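Local coordinates for globin II, extracellular (Lumbricus terrestris, PDB 1X9F), which probably carries oxygen on its haem as one globin subunit of the giant extracellular haemoglobin (erythrocruorin) of the earthworm, at residues Q31-A36 / D107-A112; A112-V117 / Y125-W130; K2-L7 / D131-H136. One frame throughout, in Å; residues are numbered along the deposited sequence.

Contact 1: Q31-A36 / D107-A112; sequences QAIWRA and DAFKTA. With CMO (carbon monoxide), chain P; HEM (protoporphyrin IX containing Fe), chain O.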
loop_
_atom_site.group_PDB
_atom_site.type_symbol
_atom_site.label_atom_id
_atom_site.label_comp_id
_atom_site.label_asym_id
_atom_site.label_seq_id
_atom_site.Cartn_x
_atom_site.Cartn_y
_atom_site.Cartn_z
ATOM N N GLN B 31 11.866 -30.506 -28.222
ATOM C CA GLN B 31 11.777 -30.769 -29.662
ATOM C C GLN B 31 12.969 -30.209 -30.424
ATOM O O GLN B 31 13.497 -30.866 -31.326
ATOM C CB GLN B 31 10.492 -30.186 -30.250
ATOM C CG GLN B 31 9.232 -30.694 -29.600
ATOM C CD GLN B 31 7.997 -30.084 -30.217
ATOM O OE1 GLN B 31 7.506 -30.569 -31.236
ATOM N NE2 GLN B 31 7.487 -29.021 -29.603
ATOM N N ALA B 32 13.369 -28.991 -30.064
ATOM C CA ALA B 32 14.541 -28.350 -30.639
ATOM C C ALA B 32 15.760 -29.268 -30.556
ATOM O O ALA B 32 16.500 -29.406 -31.537
ATOM C CB ALA B 32 14.809 -27.031 -29.945
ATOM N N ILE B 33 15.954 -29.925 -29.409
ATOM C CA ILE B 33 17.098 -30.824 -29.232
ATOM C C ILE B 33 17.030 -32.057 -30.148
ATOM O O ILE B 33 18.019 -32.375 -30.824
ATOM C CB ILE B 33 17.298 -31.219 -27.739
ATOM C CG1 ILE B 33 17.742 -29.997 -26.918
ATOM C CG2 ILE B 33 18.349 -32.329 -27.615
ATOM C CD1 ILE B 33 17.528 -30.153 -25.409
ATOM N N TRP B 34 15.876 -32.728 -30.186
ATOM C CA TRP B 34 15.694 -33.900 -31.058
ATOM C C TRP B 34 15.766 -33.596 -32.554
ATOM O O TRP B 34 16.337 -34.386 -33.317
ATOM C CB TRP B 34 14.459 -34.738 -30.661
ATOM C CG TRP B 34 14.832 -35.593 -29.516
ATOM C CD1 TRP B 34 14.443 -35.456 -28.215
ATOM C CD2 TRP B 34 15.779 -36.658 -29.541
ATOM N NE1 TRP B 34 15.064 -36.402 -27.435
ATOM C CE2 TRP B 34 15.893 -37.151 -28.229
ATOM C CE3 TRP B 34 16.541 -37.261 -30.555
ATOM C CZ2 TRP B 34 16.733 -38.205 -27.905
ATOM C CZ3 TRP B 34 17.372 -38.312 -30.230
ATOM C CH2 TRP B 34 17.461 -38.775 -28.919
ATOM N N ARG B 35 15.232 -32.452 -32.967
ATOM C CA ARG B 35 15.364 -32.018 -34.358
ATOM C C ARG B 35 16.804 -31.726 -34.736
ATOM O O ARG B 35 17.241 -32.069 -35.837
ATOM C CB ARG B 35 14.516 -30.785 -34.624
ATOM C CG ARG B 35 13.064 -31.133 -34.722
ATOM C CD ARG B 35 12.167 -29.949 -34.641
ATOM N NE ARG B 35 10.787 -30.387 -34.766
ATOM C CZ ARG B 35 9.743 -29.730 -34.282
ATOM N NH1 ARG B 35 9.907 -28.587 -33.625
ATOM N NH2 ARG B 35 8.523 -30.220 -34.452
ATOM N N ALA B 36 17.531 -31.072 -33.834
ATOM C CA ALA B 36 18.941 -30.801 -34.058
ATOM C C ALA B 36 19.718 -32.115 -34.142
ATOM O O ALA B 36 20.625 -32.241 -34.964
ATOM C CB ALA B 36 19.496 -29.899 -32.971
ATOM N N ASP B 107 26.982 -38.608 -29.768
ATOM C CA ASP B 107 27.785 -37.475 -30.167
ATOM C C ASP B 107 26.949 -36.344 -30.769
ATOM O O ASP B 107 27.131 -35.182 -30.402
ATOM C CB ASP B 107 28.874 -37.915 -31.141
ATOM C CG ASP B 107 29.964 -36.882 -31.283
ATOM O OD1 ASP B 107 30.769 -36.739 -30.338
ATOM O OD2 ASP B 107 30.093 -36.164 -32.298
ATOM N N ALA B 108 26.041 -36.680 -31.682
ATOM C CA ALA B 108 25.152 -35.680 -32.275
ATOM C C ALA B 108 24.211 -35.077 -31.232
ATOM O O ALA B 108 23.956 -33.869 -31.234
ATOM C CB ALA B 108 24.364 -36.283 -33.417
ATOM N N PHE B 109 23.711 -35.931 -30.344
ATOM C CA PHE B 109 22.834 -35.497 -29.276
ATOM C C PHE B 109 23.518 -34.431 -28.439
ATOM O O PHE B 109 22.936 -33.377 -28.170
ATOM C CB PHE B 109 22.437 -36.683 -28.402
ATOM C CG PHE B 109 21.301 -36.389 -27.474
ATOM C CD1 PHE B 109 21.506 -36.306 -26.106
ATOM C CD2 PHE B 109 20.019 -36.192 -27.971
ATOM C CE1 PHE B 109 20.447 -36.035 -25.247
ATOM C CE2 PHE B 109 18.962 -35.918 -27.121
ATOM C CZ PHE B 109 19.174 -35.839 -25.757
ATOM N N LYS B 110 24.758 -34.699 -28.045
ATOM C CA LYS B 110 25.530 -33.750 -27.263
ATOM C C LYS B 110 25.667 -32.408 -27.982
ATOM O O LYS B 110 25.515 -31.353 -27.361
ATOM C CB LYS B 110 26.907 -34.320 -26.947
ATOM C CG LYS B 110 27.793 -33.371 -26.165
ATOM C CD LYS B 110 29.110 -34.011 -25.803
ATOM C CE LYS B 110 30.066 -34.009 -26.990
ATOM N NZ LYS B 110 31.473 -34.135 -26.507
ATOM N N THR B 111 25.956 -32.455 -29.281
ATOM C CA THR B 111 26.096 -31.246 -30.089
ATOM C C THR B 111 24.787 -30.483 -30.097
ATOM O O THR B 111 24.770 -29.255 -29.997
ATOM C CB THR B 111 26.497 -31.626 -31.527
ATOM O OG1 THR B 111 27.768 -32.291 -31.502
ATOM C CG2 THR B 111 26.773 -30.385 -32.375
ATOM N N ALA B 112 23.696 -31.231 -30.216
ATOM C CA ALA B 112 22.364 -30.664 -30.272
ATOM C C ALA B 112 22.001 -29.973 -28.959
ATOM O O ALA B 112 21.557 -28.822 -28.973
ATOM C CB ALA B 112 21.349 -31.741 -30.624
HETATM C C CMO P . 16.489 -40.683 -25.756
HETATM O O CMO P . 15.875 -40.251 -26.766
HETATM C CHA HEM O . 14.556 -43.855 -24.124
HETATM C CHB HEM O . 17.477 -40.826 -21.645
HETATM C CHC HEM O . 20.445 -40.478 -25.517
HETATM C CHD HEM O . 17.648 -43.710 -27.918
HETATM C C1A HEM O . 15.074 -42.950 -23.086
HETATM C C2A HEM O . 14.367 -42.775 -21.899
HETATM C C3A HEM O . 15.198 -41.862 -21.113
HETATM C C4A HEM O . 16.343 -41.659 -22.023
HETATM C CMA HEM O . 14.946 -41.292 -19.739
HETATM C CAA HEM O . 13.018 -43.329 -21.516
HETATM C CBA HEM O . 13.089 -44.627 -20.738
HETATM C CGA HEM O . 11.657 -45.068 -20.547
HETATM O O1A HEM O . 10.962 -44.512 -19.665
HETATM O O2A HEM O . 11.215 -45.969 -21.289
HETATM C C1B HEM O . 18.574 -40.452 -22.533
HETATM C C2B HEM O . 19.519 -39.540 -22.115
HETATM C C3B HEM O . 20.328 -39.476 -23.201
HETATM C C4B HEM O . 19.857 -40.309 -24.191
HETATM C CMB HEM O . 19.631 -38.808 -20.803
HETATM C CAB HEM O . 21.384 -38.663 -23.182
HETATM C CBB HEM O . 22.415 -37.852 -23.048
HETATM C C1C HEM O . 19.879 -41.332 -26.568
HETATM C C2C HEM O . 20.470 -41.371 -27.815
HETATM C C3C HEM O . 19.690 -42.281 -28.490
HETATM C C4C HEM O . 18.691 -42.706 -27.611
HETATM C CMC HEM O . 21.691 -40.600 -28.258
HETATM C CAC HEM O . 19.911 -42.697 -29.901
HETATM C CBC HEM O . 19.942 -41.757 -30.858
HETATM C C1D HEM O . 16.507 -44.067 -27.047
HETATM C C2D HEM O . 15.485 -44.901 -27.495
HETATM C C3D HEM O . 14.584 -44.966 -26.458
HETATM C C4D HEM O . 15.195 -44.112 -25.421
HETATM C CMD HEM O . 15.389 -45.591 -28.836
HETATM C CAD HEM O . 13.298 -45.750 -26.379
HETATM C CBD HEM O . 12.203 -45.101 -27.208
HETATM C CGD HEM O . 10.959 -45.929 -27.011
HETATM O O1D HEM O . 10.451 -46.010 -25.871
HETATM O O2D HEM O . 10.481 -46.513 -28.001
HETATM N NA HEM O . 16.297 -42.340 -23.191
HETATM N NB HEM O . 18.738 -40.951 -23.784
HETATM N NC HEM O . 18.807 -42.148 -26.380
HETATM N ND HEM O . 16.364 -43.556 -25.797
HETATM FE FE HEM O . 17.587 -42.309 -24.762
#

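Contact 2: A112-V117 / Y125-W130; sequences AILHVV and YDREAW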
loop_
_atom_site.group_PDB
_atom_site.type_symbol
_atom_site.label_atom_id
_atom_site.label_comp_id
_atom_site.label_asym_id
_atom_site.label_seq_id
_atom_site.Cartn_x
_atom_site.Cartn_y
_atom_site.Cartn_z
ATOM N N ALA B 112 23.696 -31.231 -30.216
ATOM C CA ALA B 112 22.364 -30.664 -30.272
ATOM C C ALA B 112 22.001 -29.973 -28.959
ATOM O O ALA B 112 21.557 -28.822 -28.973
ATOM C CB ALA B 112 21.349 -31.741 -30.624
ATOM N N ILE B 113 22.194 -30.670 -27.833
ATOM C CA ILE B 113 21.980 -30.066 -26.515
ATOM C C ILE B 113 22.723 -28.739 -26.414
ATOM O O ILE B 113 22.128 -27.718 -26.061
ATOM C CB ILE B 113 22.443 -30.991 -25.372
ATOM C CG1 ILE B 113 21.554 -32.231 -25.264
ATOM C CG2 ILE B 113 22.427 -30.246 -24.033
ATOM C CD1 ILE B 113 22.137 -33.284 -24.331
ATOM N N LEU B 114 24.018 -28.761 -26.735
ATOM C CA LEU B 114 24.849 -27.569 -26.623
ATOM C C LEU B 114 24.364 -26.456 -27.522
ATOM O O LEU B 114 24.446 -25.281 -27.175
ATOM C CB LEU B 114 26.310 -27.893 -26.923
ATOM C CG LEU B 114 27.182 -28.188 -25.702
ATOM C CD1 LEU B 114 26.590 -29.274 -24.807
ATOM C CD2 LEU B 114 28.558 -28.599 -26.171
ATOM N N HIS B 115 23.819 -26.839 -28.665
ATOM C CA HIS B 115 23.379 -25.898 -29.658
ATOM C C HIS B 115 22.114 -25.176 -29.230
ATOM O O HIS B 115 22.019 -23.949 -29.313
ATOM C CB HIS B 115 23.121 -26.662 -30.936
ATOM C CG HIS B 115 22.598 -25.810 -32.034
ATOM N ND1 HIS B 115 23.359 -24.829 -32.629
ATOM C CD2 HIS B 115 21.391 -25.778 -32.642
ATOM C CE1 HIS B 115 22.644 -24.233 -33.566
ATOM N NE2 HIS B 115 21.447 -24.792 -33.594
ATOM N N VAL B 116 21.143 -25.959 -28.780
ATOM C CA VAL B 116 19.882 -25.429 -28.317
ATOM C C VAL B 116 20.095 -24.609 -27.038
ATOM O O VAL B 116 19.549 -23.513 -26.915
ATOM C CB VAL B 116 18.838 -26.555 -28.144
ATOM C CG1 VAL B 116 17.523 -26.000 -27.642
ATOM C CG2 VAL B 116 18.619 -27.286 -29.470
ATOM N N VAL B 117 20.913 -25.115 -26.115
ATOM C CA VAL B 117 21.231 -24.374 -24.893
ATOM C C VAL B 117 21.916 -23.037 -25.206
ATOM O O VAL B 117 21.536 -22.006 -24.642
ATOM C CB VAL B 117 22.037 -25.238 -23.885
ATOM C CG1 VAL B 117 22.711 -24.379 -22.832
ATOM C CG2 VAL B 117 21.120 -26.260 -23.220
ATOM N N TYR B 125 26.537 -18.760 -21.528
ATOM C CA TYR B 125 26.731 -20.174 -21.319
ATOM C C TYR B 125 28.178 -20.529 -21.609
ATOM O O TYR B 125 28.873 -19.803 -22.322
ATOM C CB TYR B 125 25.714 -20.991 -22.135
ATOM C CG TYR B 125 26.260 -21.707 -23.337
ATOM C CD1 TYR B 125 26.874 -21.013 -24.374
ATOM C CD2 TYR B 125 26.137 -23.084 -23.442
ATOM C CE1 TYR B 125 27.376 -21.673 -25.470
ATOM C CE2 TYR B 125 26.628 -23.754 -24.534
ATOM C CZ TYR B 125 27.248 -23.044 -25.544
ATOM O OH TYR B 125 27.732 -23.711 -26.640
ATOM N N ASP B 126 28.634 -21.631 -21.027
ATOM C CA ASP B 126 29.999 -22.085 -21.209
ATOM C C ASP B 126 30.010 -23.439 -21.907
ATOM O O ASP B 126 29.761 -24.484 -21.293
ATOM C CB ASP B 126 30.699 -22.153 -19.856
ATOM C CG ASP B 126 32.151 -22.579 -19.960
ATOM O OD1 ASP B 126 32.526 -23.308 -20.904
ATOM O OD2 ASP B 126 33.000 -22.236 -19.113
ATOM N N ARG B 127 30.318 -23.392 -23.197
ATOM C CA ARG B 127 30.315 -24.546 -24.080
ATOM C C ARG B 127 31.268 -25.642 -23.612
ATOM O O ARG B 127 30.933 -26.829 -23.660
ATOM C CB ARG B 127 30.697 -24.087 -25.484
ATOM C CG ARG B 127 30.696 -25.177 -26.508
ATOM C CD ARG B 127 30.860 -24.701 -27.930
ATOM N NE ARG B 127 30.345 -25.725 -28.830
ATOM C CZ ARG B 127 31.001 -26.827 -29.180
ATOM N NH1 ARG B 127 32.232 -27.062 -28.732
ATOM N NH2 ARG B 127 30.426 -27.699 -29.998
ATOM N N GLU B 128 32.450 -25.235 -23.161
ATOM C CA GLU B 128 33.447 -26.189 -22.703
ATOM C C GLU B 128 32.997 -26.931 -21.452
ATOM O O GLU B 128 33.271 -28.124 -21.311
ATOM C CB GLU B 128 34.791 -25.504 -22.461
ATOM C CG GLU B 128 35.613 -25.292 -23.722
ATOM C CD GLU B 128 37.036 -24.861 -23.424
ATOM O OE1 GLU B 128 37.222 -23.807 -22.776
ATOM O OE2 GLU B 128 37.972 -25.571 -23.849
ATOM N N ALA B 129 32.316 -26.223 -20.552
ATOM C CA ALA B 129 31.793 -26.819 -19.325
ATOM C C ALA B 129 30.630 -27.762 -19.633
ATOM O O ALA B 129 30.546 -28.856 -19.061
ATOM C CB ALA B 129 31.366 -25.732 -18.342
ATOM N N TRP B 130 29.744 -27.352 -20.540
ATOM C CA TRP B 130 28.649 -28.215 -20.981
ATOM C C TRP B 130 29.163 -29.457 -21.694
ATOM O O TRP B 130 28.766 -30.574 -21.361
ATOM C CB TRP B 130 27.680 -27.458 -21.888
ATOM C CG TRP B 130 26.646 -26.691 -21.147
ATOM C CD1 TRP B 130 26.778 -25.438 -20.622
ATOM C CD2 TRP B 130 25.313 -27.115 -20.844
ATOM N NE1 TRP B 130 25.610 -25.054 -20.010
ATOM C CE2 TRP B 130 24.690 -26.062 -20.133
ATOM C CE3 TRP B 130 24.573 -28.278 -21.105
ATOM C CZ2 TRP B 130 23.367 -26.137 -19.678
ATOM C CZ3 TRP B 130 23.261 -28.351 -20.655
ATOM C CH2 TRP B 130 22.672 -27.285 -19.949
#

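Contact 3: K2-L7 / D131-H136; sequences KQCGVL and DACIDH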
loop_
_atom_site.group_PDB
_atom_site.type_symbol
_atom_site.label_atom_id
_atom_site.label_comp_id
_atom_site.label_asym_id
_atom_site.label_seq_id
_atom_site.Cartn_x
_atom_site.Cartn_y
_atom_site.Cartn_z
ATOM N N LYS B 2 38.419 -29.650 -21.033
ATOM C CA LYS B 2 38.006 -29.295 -19.678
ATOM C C LYS B 2 37.249 -30.506 -19.128
ATOM O O LYS B 2 36.556 -31.192 -19.878
ATOM C CB LYS B 2 37.103 -28.061 -19.715
ATOM C CG LYS B 2 36.763 -27.470 -18.362
ATOM C CD LYS B 2 35.826 -26.280 -18.510
ATOM C CE LYS B 2 36.606 -24.965 -18.687
ATOM N NZ LYS B 2 35.642 -23.818 -18.908
ATOM N N GLN B 3 37.398 -30.782 -17.839
ATOM C CA GLN B 3 36.730 -31.930 -17.234
ATOM C C GLN B 3 35.515 -31.479 -16.456
ATOM O O GLN B 3 35.472 -30.345 -15.987
ATOM C CB GLN B 3 37.682 -32.667 -16.298
ATOM C CG GLN B 3 38.753 -33.471 -17.002
ATOM C CD GLN B 3 39.515 -34.355 -16.043
ATOM O OE1 GLN B 3 40.369 -33.880 -15.294
ATOM N NE2 GLN B 3 39.208 -35.648 -16.057
ATOM N N CYS B 4 34.533 -32.369 -16.313
ATOM C CA CYS B 4 33.335 -32.061 -15.533
ATOM C C CYS B 4 33.658 -32.070 -14.047
ATOM O O CYS B 4 33.316 -33.004 -13.324
ATOM C CB CYS B 4 32.181 -33.019 -15.840
ATOM S SG CYS B 4 30.601 -32.442 -15.156
ATOM N N GLY B 5 34.333 -31.018 -13.604
ATOM C CA GLY B 5 34.663 -30.856 -12.202
ATOM C C GLY B 5 33.584 -30.121 -11.433
ATOM O O GLY B 5 32.493 -29.851 -11.950
ATOM N N VAL B 6 33.914 -29.800 -10.187
ATOM C CA VAL B 6 32.998 -29.142 -9.266
ATOM C C VAL B 6 32.415 -27.865 -9.875
ATOM O O VAL B 6 31.198 -27.686 -9.901
ATOM C CB VAL B 6 33.699 -28.837 -7.909
ATOM C CG1 VAL B 6 32.837 -27.937 -7.023
ATOM C CG2 VAL B 6 34.057 -30.136 -7.180
ATOM N N LEU B 7 33.287 -26.996 -10.378
ATOM C CA LEU B 7 32.879 -25.680 -10.865
ATOM C C LEU B 7 32.063 -25.739 -12.155
ATOM O O LEU B 7 31.056 -25.039 -12.288
ATOM C CB LEU B 7 34.104 -24.773 -11.033
ATOM C CG LEU B 7 34.550 -23.857 -9.875
ATOM C CD1 LEU B 7 34.117 -24.346 -8.483
ATOM C CD2 LEU B 7 36.068 -23.611 -9.914
ATOM N N ASP B 131 30.049 -29.259 -22.665
ATOM C CA ASP B 131 30.607 -30.366 -23.430
ATOM C C ASP B 131 31.182 -31.442 -22.504
ATOM O O ASP B 131 30.918 -32.638 -22.675
ATOM C CB ASP B 131 31.682 -29.847 -24.382
ATOM C CG ASP B 131 32.207 -30.917 -25.301
ATOM O OD1 ASP B 131 31.413 -31.472 -26.089
ATOM O OD2 ASP B 131 33.402 -31.274 -25.311
ATOM N N ALA B 132 31.946 -30.997 -21.511
ATOM C CA ALA B 132 32.597 -31.891 -20.572
ATOM C C ALA B 132 31.589 -32.657 -19.721
ATOM O O ALA B 132 31.737 -33.859 -19.501
ATOM C CB ALA B 132 33.541 -31.102 -19.687
ATOM N N CYS B 133 30.565 -31.952 -19.244
ATOM C CA CYS B 133 29.569 -32.541 -18.360
ATOM C C CYS B 133 28.565 -33.430 -19.091
ATOM O O CYS B 133 28.125 -34.434 -18.532
ATOM C CB CYS B 133 28.875 -31.451 -17.536
ATOM S SG CYS B 133 29.925 -30.821 -16.197
ATOM N N ILE B 134 28.206 -33.085 -20.329
ATOM C CA ILE B 134 27.351 -33.977 -21.125
ATOM C C ILE B 134 28.098 -35.277 -21.468
ATOM O O ILE B 134 27.513 -36.364 -21.428
ATOM C CB ILE B 134 26.791 -33.279 -22.404
ATOM C CG1 ILE B 134 25.939 -32.048 -22.044
ATOM C CG2 ILE B 134 25.962 -34.258 -23.241
ATOM C CD1 ILE B 134 24.785 -32.313 -21.078
ATOM N N ASP B 135 29.387 -35.154 -21.789
ATOM C CA ASP B 135 30.248 -36.315 -22.012
ATOM C C ASP B 135 30.233 -37.244 -20.828
ATOM O O ASP B 135 30.000 -38.447 -20.974
ATOM C CB ASP B 135 31.692 -35.881 -22.260
ATOM C CG ASP B 135 32.083 -35.979 -23.714
ATOM O OD1 ASP B 135 31.185 -36.108 -24.576
ATOM O OD2 ASP B 135 33.273 -35.941 -24.091
ATOM N N HIS B 136 30.493 -36.672 -19.655
ATOM C CA HIS B 136 30.504 -37.431 -18.421
ATOM C C HIS B 136 29.200 -38.188 -18.228
ATOM O O HIS B 136 29.202 -39.325 -17.756
ATOM C CB HIS B 136 30.741 -36.524 -17.218
ATOM C CG HIS B 136 30.825 -37.276 -15.932
ATOM N ND1 HIS B 136 31.665 -38.356 -15.770
ATOM C CD2 HIS B 136 30.169 -37.129 -14.758
ATOM C CE1 HIS B 136 31.525 -38.842 -14.551
ATOM N NE2 HIS B 136 30.629 -38.110 -13.913
#

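Contact 1: Q31-A36 / D107-A112
Phe109 reaches from helix 103-121 over one face of the Trp34 indole. Its CE2 atom stands 3.3 Å above the indole plane, displaced toward the rim. The phenyl ring and the six-membered ring of Trp34 have centroids 4.7 Å apart and planes inclined at 41°, an oblique aromatic pair. In Phe109 CG is anti to the backbone N (chi1 -167°), which brings the ring across to the other helix although its CB is not aimed there. A meso carbon of the haem, CHC, lies over one face of the same phenyl ring, and Phe109 CE1 is 3.5 Å from the vinyl carbon CBB of the haem. Haem and indole both lie on the same side of the Phe109 ring, the haem over its face and the indole at a slant, while Trp34 turns an edge toward the haem, with C2C near its plane. Trp34 also lines the carbon monoxide pocket together with Phe48, His64 and Val68.

This is the crossing of the B and G helices of the globin fold, with local axes 8.5 Å apart and running at 135° to each other. Away from the haem the close approach rests on small residues. Ala36 CB meets Ala112 CB at 3.5 Å, methyl to methyl, and no larger side chain keeps the backbones apart at this point. Ala112 CB also lies 3.4 Å from Ile33 O, a carbonyl that is hydrogen-bonded by the hydroxyl of Thr37.

Between the alanine pair and the aromatic pair sits Ile33. Its CG2 branch touches Phe109 CE2 at 3.7 Å, the two side chains crossing at a slant, and the same methyl is 4.3 Å from Ala112 CB. Helix 59-77 packs against this group as well, through Leu69 on Ile33 and Val68 on Phe109.

Contact 2: A112-V117 / Y125-W130
Leu114, Val117 and Trp130 form a buried, apolar helix-to-helix contact between helix 103-121 and the start of helix 127-142, just across the turn that joins the two. Val117 meets the Trp130 indole over its face: its CG1 lies above the six-membered ring, 3.9 Å from the centroid and 23° off the normal, a CH-pi contact. The CG1 branch is anti to the backbone N of Val117 (chi1 163°), a position from which the same methyl also meets Tyr125 CD2 at 3.7 Å. Farther round the indole, Ile113 CG2 lies 4.0 Å from Trp130 CZ3, the two side chains crossing at about a right angle.

The Leu114 and Trp130 side chains run alongside each other, pointing opposite ways, with Leu114 CD1 3.6 Å from Trp130 CB. The other methyl of Leu114, CD2, lies 4.0 Å from Arg127 CG and over one face of the Arg127 guanidinium, at the exposed rim of the contact. The polar end of Trp130 is satisfied by helix 6-20, where Glu15 accepts from NE1. With an alanine here, Val117 CG1 would probably lose the ring it rests on, a gap would open beside Ile113, and Glu15 would be left with the bond from Asp126 N but without its indole donor.

At the head of the second helix Asp126 is the N-cap, its OD1 accepting from Ala129 N at 2.9 Å. The two helices correspond to G and H of the globin fold, whose antiparallel pairing begins here, next to the GH connection.

Contact 3: K2-L7 / D131-H136
The disulfide between Cys4 and Cys133 ties the N-terminal segment, ahead of helix 6-20, to helix 127-142. The SG atoms of Cys4 and Cys133 are 2.0 Å apart, and the torsion about the S-S bond is 91°, near the relaxed value for a disulfide. The two halves reach the bond differently: Cys4 SG is anti to its own backbone N (chi1 -168°), whereas Cys133 SG is anti to its carbonyl carbon (chi1 -75°). Cys4 is the centre of an inverse gamma turn, and Gly5 after it is the N-cap of helix 6-20, so the covalent link comes right where the chain bends into that helix.

Beside the bridge, Ala132 CB points at the incoming backbone and lies 3.7 Å from Cys4 N, while one turn further along the helix His136 CB approaches Cys4 CB at 4.0 Å. Both cysteines also touch Leu79 in a neighbouring loop. Lys2 sends its ammonium group to a salt bridge with Asp126, the residue capping helix 127-142. Cys133 packs on Val12 of helix 6-20, and the next residue, Ile134, packs on helix 103-121.

How the contacts relate
Contacts 1 and 2 belong to the buried interior and share helix 103-121, their ranges overlapping at Ala112, which touches the partner segment only in contact 1; contact 3 lies at the surface and shares helix 127-142 with contact 2. Their chemistry follows their place. Contact 1, beside the haem, combines aromatic rings and alanines, contact 2 relies on aliphatic groups round an indole, and contact 3, at the surface, depends on a covalent bridge. Direct touches join them: Ile33 CG2 packs on Ile113 CG1 between contacts 1 and 2, Leu114 packs on Asp131 and Ile134 between contacts 2 and 3, and Lys110 forms salt bridges with Asp131 and Asp135, linking the segments of contacts 1 and 3.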